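PDB 4R7K: putative from Helicobacter pylori J99, which is of unknown function but belongs to the SRPBCC superfamily, whose helix-grip fold usually encloses a hydrophobic ligand-binding cavity. Local coordinates for residues T88-K93 and L121-W126. Sequence-based numbering, arbitrary orientation.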
ATOM      1  N   THR A  88     -19.704 -25.323  -3.207  1.00 40.94           N
ATOM      2  CA  THR A  88     -18.531 -24.517  -2.890  1.00 36.91           C
ATOM      3  C   THR A  88     -18.439 -24.113  -1.413  1.00 36.77           C
ATOM      4  O   THR A  88     -17.764 -23.132  -1.084  1.00 33.74           O
ATOM      5  CB  THR A  88     -18.505 -23.279  -3.803  1.00 35.45           C
ATOM      6  OG1 THR A  88     -19.736 -22.562  -3.659  1.00 37.09           O
ATOM      7  CG2 THR A  88     -18.368 -23.719  -5.278  1.00 38.06           C
ATOM      8  N   ILE A  89     -19.064 -24.907  -0.536  1.00 37.05           N
ATOM      9  CA  ILE A  89     -19.063 -24.641   0.884  1.00 36.43           C
ATOM     10  C   ILE A  89     -17.915 -25.411   1.560  1.00 33.31           C
ATOM     11  O   ILE A  89     -17.925 -26.651   1.619  1.00 32.67           O
ATOM     12  CB  ILE A  89     -20.404 -25.075   1.570  1.00 41.27           C
ATOM     13  CG1 ILE A  89     -21.648 -24.623   0.796  1.00 45.63           C
ATOM     14  CG2 ILE A  89     -20.467 -24.544   2.997  1.00 43.02           C
ATOM     15  CD1 ILE A  89     -21.755 -23.127   0.602  1.00 47.50           C
ATOM     16  N   LEU A  90     -16.932 -24.678   2.064  1.00 30.49           N
ATOM     17  CA  LEU A  90     -15.809 -25.269   2.810  1.00 29.94           C
ATOM     18  C   LEU A  90     -16.290 -25.928   4.105  1.00 30.63           C
ATOM     19  O   LEU A  90     -17.014 -25.302   4.900  1.00 30.90           O
ATOM     20  CB  LEU A  90     -14.797 -24.204   3.199  1.00 29.22           C
ATOM     21  CG  LEU A  90     -14.156 -23.434   2.038  1.00 29.36           C
ATOM     22  CD1 LEU A  90     -13.316 -22.320   2.580  1.00 28.32           C
ATOM     23  CD2 LEU A  90     -13.308 -24.364   1.216  1.00 31.37           C
ATOM     24  N   LYS A  91     -15.856 -27.168   4.327  1.00 30.47           N
ATOM     25  CA  LYS A  91     -16.126 -27.893   5.577  1.00 32.61           C
ATOM     26  C   LYS A  91     -14.816 -28.636   5.920  1.00 32.29           C
ATOM     27  O   LYS A  91     -13.833 -28.570   5.179  1.00 30.66           O
ATOM     28  CB  LYS A  91     -17.331 -28.864   5.437  1.00 35.40           C
ATOM     29  CG  LYS A  91     -17.131 -29.930   4.386  1.00 38.36           C
ATOM     30  CD  LYS A  91     -18.305 -30.906   4.260  1.00 45.11           C
ATOM     31  CE  LYS A  91     -18.016 -31.886   3.132  1.00 47.10           C
ATOM     32  NZ  LYS A  91     -18.908 -33.059   3.139  1.00 54.21           N
ATOM     33  N   ASP A  92     -14.791 -29.358   7.018  1.00 34.43           N
ATOM     34  CA  ASP A  92     -13.559 -30.040   7.387  1.00 36.52           C
ATOM     35  C   ASP A  92     -13.085 -30.930   6.222  1.00 37.47           C
ATOM     36  O   ASP A  92     -13.889 -31.559   5.520  1.00 33.27           O
ATOM     37  CB  ASP A  92     -13.742 -30.835   8.678  1.00 41.32           C
ATOM     38  CG  ASP A  92     -12.427 -31.168   9.347  1.00 43.47           C
ATOM     39  OD1 ASP A  92     -11.377 -30.596   8.948  1.00 44.31           O
ATOM     40  OD2 ASP A  92     -12.440 -32.005  10.260  1.00 48.56           O
ATOM     41  N   LYS A  93     -11.777 -30.901   5.975  1.00 36.56           N
ATOM     42  CA  LYS A  93     -11.135 -31.674   4.895  1.00 37.81           C
ATOM     43  C   LYS A  93     -11.489 -31.309   3.457  1.00 35.13           C
ATOM     44  O   LYS A  93     -10.997 -31.958   2.557  1.00 37.49           O
ATOM     45  CB  LYS A  93     -11.327 -33.192   5.064  1.00 43.40           C
ATOM     46  CG  LYS A  93     -10.651 -33.813   6.266  1.00 49.07           C
ATOM     47  CD  LYS A  93     -11.372 -33.495   7.562  1.00 54.88           C
ATOM     48  CE  LYS A  93     -11.138 -34.586   8.610  1.00 61.53           C
ATOM     49  NZ  LYS A  93      -9.694 -34.797   8.929  1.00 63.78           N
ATOM     50  N   LEU A 121     -11.866 -21.578  11.298  1.00 19.90           N
ATOM     51  CA  LEU A 121     -11.701 -22.185   9.991  1.00 23.62           C
ATOM     52  C   LEU A 121     -10.261 -21.994   9.541  1.00 22.06           C
ATOM     53  O   LEU A 121      -9.699 -20.928   9.712  1.00 21.19           O
ATOM     54  CB  LEU A 121     -12.631 -21.506   8.979  1.00 22.92           C
ATOM     55  CG  LEU A 121     -12.414 -21.845   7.489  1.00 25.47           C
ATOM     56  CD1 LEU A 121     -12.871 -23.267   7.250  1.00 26.43           C
ATOM     57  CD2 LEU A 121     -13.253 -20.900   6.639  1.00 27.03           C
ATOM     58  N   ALA A 122      -9.633 -23.056   9.053  1.00 22.30           N
ATOM     59  CA  ALA A 122      -8.276 -22.919   8.542  1.00 22.81           C
ATOM     60  C   ALA A 122      -8.002 -23.909   7.432  1.00 22.51           C
ATOM     61  O   ALA A 122      -8.564 -25.010   7.423  1.00 24.14           O
ATOM     62  CB  ALA A 122      -7.251 -23.095   9.662  1.00 24.27           C
ATOM     63  N   TRP A 123      -7.158 -23.503   6.488  1.00 23.00           N
ATOM     64  CA  TRP A 123      -6.688 -24.381   5.435  1.00 22.85           C
ATOM     65  C   TRP A 123      -5.184 -24.295   5.253  1.00 23.60           C
ATOM     66  O   TRP A 123      -4.545 -23.225   5.499  1.00 21.39           O
ATOM     67  CB  TRP A 123      -7.361 -24.089   4.110  1.00 24.87           C
ATOM     68  CG  TRP A 123      -7.150 -22.708   3.534  1.00 25.06           C
ATOM     69  CD1 TRP A 123      -6.061 -22.264   2.846  1.00 25.62           C
ATOM     70  CD2 TRP A 123      -8.097 -21.641   3.518  1.00 23.32           C
ATOM     71  NE1 TRP A 123      -6.248 -20.981   2.453  1.00 23.81           N
ATOM     72  CE2 TRP A 123      -7.506 -20.576   2.830  1.00 24.29           C
ATOM     73  CE3 TRP A 123      -9.392 -21.487   4.031  1.00 25.85           C
ATOM     74  CZ2 TRP A 123      -8.137 -19.333   2.680  1.00 24.54           C
ATOM     75  CZ3 TRP A 123     -10.031 -20.264   3.864  1.00 25.05           C
ATOM     76  CH2 TRP A 123      -9.412 -19.211   3.177  1.00 25.29           C
ATOM     77  N   ARG A 124      -4.618 -25.423   4.827  1.00 23.58           N
ATOM     78  CA  ARG A 124      -3.231 -25.500   4.443  1.00 24.44           C
ATOM     79  C   ARG A 124      -3.251 -25.257   2.951  1.00 24.91           C
ATOM     80  O   ARG A 124      -4.131 -25.761   2.236  1.00 27.03           O
ATOM     81  CB  ARG A 124      -2.622 -26.851   4.798  1.00 27.24           C
ATOM     82  CG  ARG A 124      -1.116 -26.942   4.518  1.00 29.20           C
ATOM     83  CD  ARG A 124      -0.521 -28.234   5.053  1.00 32.18           C
ATOM     84  NE  ARG A 124      -1.211 -29.397   4.514  1.00 34.74           N
ATOM     85  CZ  ARG A 124      -0.877 -30.037   3.393  1.00 39.61           C
ATOM     86  NH1 ARG A 124      -1.594 -31.080   2.993  1.00 42.92           N
ATOM     87  NH2 ARG A 124       0.155 -29.637   2.664  1.00 42.32           N
ATOM     88  N   GLY A 125      -2.322 -24.467   2.464  1.00 24.35           N
ATOM     89  CA  GLY A 125      -2.240 -24.155   1.045  1.00 26.15           C
ATOM     90  C   GLY A 125      -0.828 -24.372   0.565  1.00 28.10           C
ATOM     91  O   GLY A 125       0.104 -24.283   1.349  1.00 28.28           O
ATOM     92  N   TRP A 126      -0.680 -24.668  -0.724  1.00 29.69           N
ATOM     93  CA  TRP A 126       0.614 -24.917  -1.311  1.00 31.14           C
ATOM     94  C   TRP A 126       0.566 -24.715  -2.814  1.00 33.24           C
ATOM     95  O   TRP A 126      -0.515 -24.662  -3.435  1.00 33.39           O
ATOM     96  CB  TRP A 126       1.082 -26.352  -1.017  1.00 31.67           C
ATOM     97  CG  TRP A 126       0.179 -27.471  -1.582  1.00 33.34           C
ATOM     98  CD1 TRP A 126       0.333 -28.144  -2.750  1.00 36.45           C
ATOM     99  CD2 TRP A 126      -0.981 -28.024  -0.951  1.00 33.09           C
ATOM    100  NE1 TRP A 126      -0.678 -29.075  -2.905  1.00 36.48           N
ATOM    101  CE2 TRP A 126      -1.493 -29.015  -1.805  1.00 34.50           C
ATOM    102  CE3 TRP A 126      -1.654 -27.750   0.244  1.00 30.69           C
ATOM    103  CZ2 TRP A 126      -2.641 -29.736  -1.499  1.00 35.00           C
ATOM    104  CZ3 TRP A 126      -2.788 -28.476   0.553  1.00 31.25           C
ATOM    105  CH2 TRP A 126      -3.275 -29.457  -0.321  1.00 32.05           C
TER
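L90 drops its side chain from a loop onto L121 and W123, two residues of strand 118-126 that project from the same side of the antiparallel sheet. In the SRPBCC helix-grip fold this concave side usually faces the interior, and here all three residues are buried. One methyl does most of the work: L90 CD1 lies 4.1 Å from W123 CZ3 and 4.3 Å from L121 CD2, so it sits between L121 and the indole. The L90 side chain comes in at a slant to that of W123, its methyl meeting the CE3-CZ3 side of the six-membered ring. On W123, CG sits between the backbone N and the carbonyl carbon (chi1 61°), which turns the indole back along the strand so that CZ3 comes near L90 CD1. Other aromatic rings gather round the same indole: H139 and F96 meet it edge-to-face, while W70 and W141 lie at inclined angles. V109 of neighbouring strand 103-114 touches both leucines, and L64 of helix 57-65 reaches L121, so the apolar cluster joins loop, sheet and helix.

The loop's outer side is a looser affair. K91 points away from the strand and is solvent-exposed, as is K93 farther along, and neither side chain comes within 7 Å of it. L90 O accepts a hydrogen bond from R65 NH2, which ties the loop to the end of helix 57-65. The other methyl, L90 CD2, stays 5.6 Å from its nearest indole atom, W123 CE3.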